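Local coordinates for protein dioxygenase (PDB 5V2D) that probably cleaves the central double bond of lignin-derived stilbenes with molecular oxygen at a histidine-bound iron centre, at residues G149-L154 against E166-L171; N136-N141 against L159-D164. All blocks are in the same frame, centred on the assembly; numbering follows the deposited sequence.

Contact 1: G149-L154 against E166-L171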
ATOM      1  N   GLY A 149      -8.623  18.212  -6.377  1.00 28.56           N
ATOM      2  CA  GLY A 149      -7.656  19.276  -6.480  1.00 30.52           C
ATOM      3  C   GLY A 149      -6.472  19.221  -5.516  1.00 30.50           C
ATOM      4  O   GLY A 149      -5.639  20.112  -5.494  1.00 31.42           O
ATOM      5  N   VAL A 150      -6.421  18.168  -4.696  1.00 29.27           N
ATOM      6  CA  VAL A 150      -5.270  17.923  -3.841  1.00 27.03           C
ATOM      7  C   VAL A 150      -4.737  16.502  -4.000  1.00 27.04           C
ATOM      8  O   VAL A 150      -5.359  15.625  -4.618  1.00 25.29           O
ATOM      9  CB  VAL A 150      -5.589  18.227  -2.340  1.00 27.46           C
ATOM     10  CG1 VAL A 150      -6.049  19.647  -2.166  1.00 28.24           C
ATOM     11  CG2 VAL A 150      -6.606  17.286  -1.750  1.00 25.52           C
ATOM     12  N   LEU A 151      -3.538  16.283  -3.428  1.00 25.96           N
ATOM     13  CA  LEU A 151      -3.018  14.926  -3.234  1.00 24.86           C
ATOM     14  C   LEU A 151      -3.360  14.493  -1.781  1.00 25.19           C
ATOM     15  O   LEU A 151      -3.058  15.232  -0.840  1.00 24.48           O
ATOM     16  CB  LEU A 151      -1.501  14.927  -3.368  1.00 24.33           C
ATOM     17  CG  LEU A 151      -0.917  13.478  -3.442  1.00 24.05           C
ATOM     18  CD1 LEU A 151      -1.257  12.826  -4.753  1.00 25.80           C
ATOM     19  CD2 LEU A 151       0.573  13.472  -3.237  1.00 25.04           C
ATOM     20  N   LEU A 152      -3.993  13.330  -1.640  1.00 23.68           N
ATOM     21  CA  LEU A 152      -4.267  12.779  -0.310  1.00 23.45           C
ATOM     22  C   LEU A 152      -3.177  11.785   0.041  1.00 21.60           C
ATOM     23  O   LEU A 152      -2.856  10.909  -0.778  1.00 20.35           O
ATOM     24  CB  LEU A 152      -5.567  12.057  -0.291  1.00 22.58           C
ATOM     25  CG  LEU A 152      -6.789  12.986  -0.511  1.00 25.85           C
ATOM     26  CD1 LEU A 152      -8.028  12.096  -0.472  1.00 25.90           C
ATOM     27  CD2 LEU A 152      -6.827  14.150   0.463  1.00 26.62           C
ATOM     28  N   ALA A 153      -2.559  11.981   1.162  1.00 21.56           N
ATOM     29  CA  ALA A 153      -1.628  11.033   1.773  1.00 21.77           C
ATOM     30  C   ALA A 153      -2.388  10.337   2.880  1.00 22.76           C
ATOM     31  O   ALA A 153      -2.962  10.970   3.796  1.00 23.35           O
ATOM     32  CB  ALA A 153      -0.410  11.735   2.358  1.00 24.71           C
ATOM     33  N   LEU A 154      -2.477   9.021   2.771  1.00 21.37           N
ATOM     34  CA  LEU A 154      -3.426   8.242   3.537  1.00 22.30           C
ATOM     35  C   LEU A 154      -2.727   7.214   4.456  1.00 22.90           C
ATOM     36  O   LEU A 154      -1.730   6.580   4.087  1.00 20.48           O
ATOM     37  CB  LEU A 154      -4.347   7.507   2.629  1.00 24.27           C
ATOM     38  CG  LEU A 154      -5.080   8.381   1.605  1.00 26.11           C
ATOM     39  CD1 LEU A 154      -4.743   7.875   0.182  1.00 27.20           C
ATOM     40  CD2 LEU A 154      -6.574   8.263   1.845  1.00 26.57           C
ATOM     41  N   GLU A 166       1.528  20.172  -6.880  1.00 32.00           N
ATOM     42  CA  GLU A 166       2.772  20.581  -7.510  1.00 33.55           C
ATOM     43  C   GLU A 166       3.907  20.676  -6.538  1.00 32.28           C
ATOM     44  O   GLU A 166       4.948  20.120  -6.803  1.00 35.50           O
ATOM     45  CB  GLU A 166       2.605  21.912  -8.225  1.00 41.54           C
ATOM     46  CG  GLU A 166       1.520  21.807  -9.327  1.00 50.70           C
ATOM     47  CD  GLU A 166       1.490  23.010 -10.277  1.00 58.55           C
ATOM     48  OE1 GLU A 166       1.385  22.790 -11.522  1.00 62.88           O
ATOM     49  OE2 GLU A 166       1.591  24.173  -9.774  1.00 59.99           O
ATOM     50  N   THR A 167       3.725  21.361  -5.410  1.00 30.80           N
ATOM     51  CA  THR A 167       4.831  21.612  -4.501  1.00 29.55           C
ATOM     52  C   THR A 167       4.995  20.559  -3.391  1.00 29.45           C
ATOM     53  O   THR A 167       5.988  20.557  -2.729  1.00 27.59           O
ATOM     54  CB  THR A 167       4.665  22.961  -3.770  1.00 29.45           C
ATOM     55  OG1 THR A 167       3.551  22.866  -2.911  1.00 28.22           O
ATOM     56  CG2 THR A 167       4.418  24.127  -4.756  1.00 33.49           C
ATOM     57  N   LEU A 168       3.974  19.772  -3.154  1.00 27.89           N
ATOM     58  CA  LEU A 168       3.929  18.809  -2.010  1.00 29.25           C
ATOM     59  C   LEU A 168       3.962  19.524  -0.647  1.00 30.70           C
ATOM     60  O   LEU A 168       4.244  18.897   0.381  1.00 29.27           O
ATOM     61  CB  LEU A 168       4.972  17.732  -2.151  1.00 26.48           C
ATOM     62  CG  LEU A 168       4.861  16.872  -3.400  1.00 26.45           C
ATOM     63  CD1 LEU A 168       6.087  15.892  -3.357  1.00 29.20           C
ATOM     64  CD2 LEU A 168       3.550  16.121  -3.400  1.00 28.65           C
ATOM     65  N   GLU A 169       3.590  20.820  -0.647  1.00 30.91           N
ATOM     66  CA  GLU A 169       3.330  21.536   0.601  1.00 32.42           C
ATOM     67  C   GLU A 169       2.137  20.824   1.309  1.00 28.40           C
ATOM     68  O   GLU A 169       1.162  20.443   0.677  1.00 25.15           O
ATOM     69  CB  GLU A 169       3.049  23.055   0.338  1.00 34.92           C
ATOM     70  CG  GLU A 169       2.815  23.861   1.605  1.00 41.63           C
ATOM     71  CD  GLU A 169       2.254  25.309   1.353  1.00 49.33           C
ATOM     72  OE1 GLU A 169       1.994  25.779   0.159  1.00 56.00           O
ATOM     73  OE2 GLU A 169       2.015  25.965   2.421  1.00 53.57           O
ATOM     74  N   THR A 170       2.239  20.633   2.618  1.00 26.41           N
ATOM     75  CA  THR A 170       1.142  20.067   3.402  1.00 25.18           C
ATOM     76  C   THR A 170       0.050  21.109   3.616  1.00 27.94           C
ATOM     77  O   THR A 170       0.321  22.186   4.091  1.00 28.61           O
ATOM     78  CB  THR A 170       1.649  19.501   4.734  1.00 25.70           C
ATOM     79  OG1 THR A 170       2.570  18.418   4.472  1.00 25.99           O
ATOM     80  CG2 THR A 170       0.526  18.951   5.507  1.00 26.98           C
ATOM     81  N   LEU A 171      -1.168  20.767   3.270  1.00 28.46           N
ATOM     82  CA  LEU A 171      -2.352  21.631   3.461  1.00 32.07           C
ATOM     83  C   LEU A 171      -3.078  21.373   4.735  1.00 32.95           C
ATOM     84  O   LEU A 171      -3.678  22.278   5.274  1.00 36.04           O
ATOM     85  CB  LEU A 171      -3.338  21.481   2.294  1.00 33.10           C
ATOM     86  CG  LEU A 171      -2.641  21.767   0.953  1.00 38.30           C
ATOM     87  CD1 LEU A 171      -3.468  21.539  -0.307  1.00 38.70           C
ATOM     88  CD2 LEU A 171      -2.113  23.218   0.984  1.00 41.42           C
TER
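Val150 and Leu171 touch although their strands are not neighbours: strand 161-163 runs between them, and the side chains meet across it. The three strands, with 143-147, form one four-stranded antiparallel blade of the beta-propeller characteristic of carotenoid cleavage oxygenases. With CA atoms 8.7 Å apart at Val150 and Leu171, the main chains stay well separated, and the contact, which buries 107 Å² in all, is wholly apolar.

It consists of two separate pairs. In the first, Val150 CG1 lies 3.7 Å from Leu171 CD1, the two chains crossing at a slant above the intervening strand; Ala162 of that strand touches both, and its small methyl probably leaves room for them to meet. Leu171 is exposed while Val150 is buried, so the pair spans from the interior to the surface.

The second pair joins the strand to the turn leading into 170-173. Leu151 carries its CG anti to the backbone N (chi1 -169°), which sends the isobutyl group out to Leu168, and Tyr63 of strand 60-67 packs against both leucines. Leu168 itself has a left-handed backbone conformation, at the centre of an ST turn in which Thr167 OG1 accepts from Glu169 N at 3.1 Å. From this turn its side chain ends in a methyl-to-methyl touch, Leu168 CD2 to Leu151 CD2 at 4.0 Å.

Contact 2: N136-N141 against L159-D164; sequences NNTTAN and LPWAMD
Trp161 reaches out of its propeller blade, from strand 161-163, to meet an irregular loop that leads into the first strand of the same blade, and Asn136, Thr138 and Ala140 line up along one part of its indole. The loop residues that touch it alternate in sequence, each directing its CB towards the blade.

Van der Waals packing comes first. Thr138 CG2 approaches the pyrrole part of the ring obliquely, 3.6 Å from Trp161 NE1, while Ala140 CB lies 4.2 Å from Trp161 CD1. Asn136 arrives differently: its ND2 stands at the ring edge, near the ring plane, with amide and indole planes turned 50° apart. Asp107 of helix 107-115 and Thr170 and Glu173 of strand 170-173 also pack on the tryptophan.

Hydrogen bonds within the loop, and one to Asp157 beyond it, fix these groups. Asn136 has CG anti to its own N (chi1 -176°), and with chi2 at -19° its OD1 accepts from Thr138 N at 3.0 Å and closes an Asx turn. Thr138 OG1 is hydrogen-bonded to Asp157 OD1 as well as receiving a weak bond from Ala140 N.

Water supplies the polar link across the contact. One molecule accepts from Asn136 ND2 at 2.9 Å and from Trp161 NE1 at 3.0 Å, and donates to Leu159 O, thereby satisfying the buried indole N-H. Putting an alanine at Asn136 would probably undo the Asx turn, leave Thr138 N without its acceptor and take one donor from this water. A second water donates both to Thr138 OG1 and to Leu159 O, the latter at 2.8 Å, so that two waters share one carbonyl oxygen.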
ATOM      1  N   ASN A 136      -3.010  13.253  17.518  1.00 23.83           N
ATOM      2  CA  ASN A 136      -3.240  12.495  16.263  1.00 25.19           C
ATOM      3  C   ASN A 136      -1.962  11.644  16.043  1.00 23.29           C
ATOM      4  O   ASN A 136      -0.875  12.155  15.831  1.00 25.22           O
ATOM      5  CB  ASN A 136      -3.512  13.446  15.070  1.00 23.87           C
ATOM      6  CG  ASN A 136      -3.854  12.675  13.796  1.00 23.96           C
ATOM      7  OD1 ASN A 136      -3.567  11.472  13.663  1.00 23.61           O
ATOM      8  ND2 ASN A 136      -4.433  13.382  12.843  1.00 23.02           N
ATOM      9  N   ASN A 137      -2.120  10.354  16.124  1.00 23.10           N
ATOM     10  CA  ASN A 137      -0.999   9.377  15.997  1.00 22.82           C
ATOM     11  C   ASN A 137      -0.583   9.066  14.545  1.00 22.33           C
ATOM     12  O   ASN A 137       0.304   8.259  14.369  1.00 23.63           O
ATOM     13  CB  ASN A 137      -1.400   8.063  16.679  1.00 21.85           C
ATOM     14  CG  ASN A 137      -0.213   7.262  17.199  1.00 23.09           C
ATOM     15  OD1 ASN A 137       0.765   7.868  17.725  1.00 23.21           O
ATOM     16  ND2 ASN A 137      -0.264   5.909  17.084  1.00 23.79           N
ATOM     17  N   THR A 138      -1.267   9.603  13.540  1.00 21.71           N
ATOM     18  CA  THR A 138      -1.036   9.175  12.169  1.00 21.87           C
ATOM     19  C   THR A 138       0.276   9.670  11.596  1.00 22.15           C
ATOM     20  O   THR A 138       0.725  10.751  11.900  1.00 21.83           O
ATOM     21  CB  THR A 138      -2.209   9.514  11.207  1.00 20.54           C
ATOM     22  OG1 THR A 138      -2.136   8.621  10.097  1.00 21.98           O
ATOM     23  CG2 THR A 138      -2.156  10.920  10.722  1.00 20.61           C
ATOM     24  N   THR A 139       0.845   8.849  10.720  1.00 21.77           N
ATOM     25  CA  THR A 139       1.994   9.228   9.883  1.00 22.01           C
ATOM     26  C   THR A 139       1.702   9.420   8.402  1.00 21.05           C
ATOM     27  O   THR A 139       2.596   9.776   7.664  1.00 21.30           O
ATOM     28  CB  THR A 139       3.068   8.093   9.969  1.00 21.84           C
ATOM     29  OG1 THR A 139       2.427   6.842   9.647  1.00 21.76           O
ATOM     30  CG2 THR A 139       3.665   8.064  11.369  1.00 22.19           C
ATOM     31  N   ALA A 140       0.462   9.185   7.943  1.00 22.64           N
ATOM     32  CA  ALA A 140       0.025   9.448   6.580  1.00 22.17           C
ATOM     33  C   ALA A 140       1.012   8.817   5.583  1.00 22.24           C
ATOM     34  O   ALA A 140       1.394   9.490   4.643  1.00 21.89           O
ATOM     35  CB  ALA A 140      -0.093  10.940   6.360  1.00 22.82           C
ATOM     36  N   ASN A 141       1.397   7.558   5.821  1.00 21.83           N
ATOM     37  CA  ASN A 141       2.556   6.932   5.182  1.00 22.16           C
ATOM     38  C   ASN A 141       2.324   5.810   4.189  1.00 21.66           C
ATOM     39  O   ASN A 141       3.310   5.192   3.770  1.00 20.57           O
ATOM     40  CB  ASN A 141       3.526   6.494   6.271  1.00 21.78           C
ATOM     41  CG  ASN A 141       3.090   5.270   6.999  1.00 22.14           C
ATOM     42  OD1 ASN A 141       1.975   4.815   6.843  1.00 19.62           O
ATOM     43  ND2 ASN A 141       4.008   4.717   7.822  1.00 20.20           N
ATOM     44  N   LEU A 159      -7.925  10.097   9.330  1.00 25.23           N
ATOM     45  CA  LEU A 159      -8.265  10.803   8.118  1.00 25.39           C
ATOM     46  C   LEU A 159      -6.973  11.142   7.379  1.00 24.72           C
ATOM     47  O   LEU A 159      -5.889  11.204   7.981  1.00 23.11           O
ATOM     48  CB  LEU A 159      -8.982  12.112   8.499  1.00 28.69           C
ATOM     49  CG  LEU A 159     -10.440  11.960   9.017  1.00 32.54           C
ATOM     50  CD1 LEU A 159     -10.893  13.320   9.535  1.00 34.69           C
ATOM     51  CD2 LEU A 159     -11.326  11.544   7.903  1.00 37.07           C
ATOM     52  N   PRO A 160      -7.058  11.356   6.078  1.00 25.39           N
ATOM     53  CA  PRO A 160      -5.881  11.619   5.280  1.00 25.89           C
ATOM     54  C   PRO A 160      -5.419  13.030   5.424  1.00 26.28           C
ATOM     55  O   PRO A 160      -6.138  13.847   6.003  1.00 25.69           O
ATOM     56  CB  PRO A 160      -6.372  11.370   3.842  1.00 26.57           C
ATOM     57  CG  PRO A 160      -7.849  11.458   3.884  1.00 25.83           C
ATOM     58  CD  PRO A 160      -8.302  11.241   5.267  1.00 25.93           C
ATOM     59  N   TRP A 161      -4.209  13.306   4.926  1.00 24.12           N
ATOM     60  CA  TRP A 161      -3.589  14.606   4.947  1.00 24.35           C
ATOM     61  C   TRP A 161      -3.449  15.100   3.486  1.00 25.65           C
ATOM     62  O   TRP A 161      -3.051  14.352   2.590  1.00 26.00           O
ATOM     63  CB  TRP A 161      -2.215  14.545   5.644  1.00 24.32           C
ATOM     64  CG  TRP A 161      -2.410  14.536   7.089  1.00 24.79           C
ATOM     65  CD1 TRP A 161      -2.979  13.554   7.829  1.00 25.91           C
ATOM     66  CD2 TRP A 161      -2.195  15.636   7.972  1.00 25.81           C
ATOM     67  NE1 TRP A 161      -3.101  13.970   9.125  1.00 28.82           N
ATOM     68  CE2 TRP A 161      -2.637  15.247   9.240  1.00 25.84           C
ATOM     69  CE3 TRP A 161      -1.651  16.899   7.817  1.00 25.44           C
ATOM     70  CZ2 TRP A 161      -2.525  16.086  10.350  1.00 26.27           C
ATOM     71  CZ3 TRP A 161      -1.540  17.732   8.914  1.00 26.46           C
ATOM     72  CH2 TRP A 161      -1.996  17.341  10.150  1.00 25.68           C
ATOM     73  N   ALA A 162      -3.888  16.336   3.246  1.00 25.67           N
ATOM     74  CA  ALA A 162      -3.803  16.895   1.905  1.00 27.39           C
ATOM     75  C   ALA A 162      -2.496  17.599   1.677  1.00 25.48           C
ATOM     76  O   ALA A 162      -1.950  18.236   2.594  1.00 27.12           O
ATOM     77  CB  ALA A 162      -4.995  17.812   1.653  1.00 27.73           C
ATOM     78  N   MET A 163      -2.016  17.451   0.451  1.00 24.67           N
ATOM     79  CA  MET A 163      -0.860  18.106  -0.043  1.00 25.56           C
ATOM     80  C   MET A 163      -1.099  18.784  -1.387  1.00 27.19           C
ATOM     81  O   MET A 163      -1.930  18.353  -2.196  1.00 26.79           O
ATOM     82  CB  MET A 163       0.260  17.088  -0.148  1.00 26.30           C
ATOM     83  CG  MET A 163       0.549  16.340   1.191  1.00 29.42           C
ATOM     84  SD  MET A 163       1.767  15.045   0.773  1.00 33.98           S
ATOM     85  CE  MET A 163       3.300  15.873   1.256  1.00 31.67           C
ATOM     86  N   ASP A 164      -0.301  19.820  -1.646  1.00 26.19           N
ATOM     87  CA  ASP A 164      -0.392  20.532  -2.931  1.00 29.47           C
ATOM     88  C   ASP A 164       0.159  19.588  -4.023  1.00 27.96           C
ATOM     89  O   ASP A 164       1.286  19.022  -3.880  1.00 25.72           O
ATOM     90  CB  ASP A 164       0.418  21.817  -2.868  1.00 29.95           C
ATOM     91  CG  ASP A 164       0.361  22.599  -4.156  1.00 34.32           C
ATOM     92  OD1 ASP A 164       0.927  22.226  -5.205  1.00 29.55           O
ATOM     93  OD2 ASP A 164      -0.254  23.643  -4.125  1.00 38.68           O
TER
HETATM   94  O   HOH W   1      -5.447  12.513  10.256  1.00 30.89           O
HETATM   95  O   HOH W   2      -3.580   9.647   7.681  1.00 30.48           O

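Contact 1 lies within one blade, whereas contact 2 fastens a loop to it; they interlock along the chain, strand 161-163 of contact 2 being the strand that separates the two sides of contact 1. Probable backbone bonds couple them directly: Leu171 N to Ala162 O on one side of the strand, Met163 N to Leu151 O on the other. Both are buried, with Leu171 of contact 1 the one exposed touching residue. Their chemistry differs with place. Contact 1, centred about 17 Å from the chain centre, is aliphatic. Contact 2, centred about 14 Å from it, mixes aromatic packing with bridging waters because a loop without regular structure brings polar groups to a buried ring.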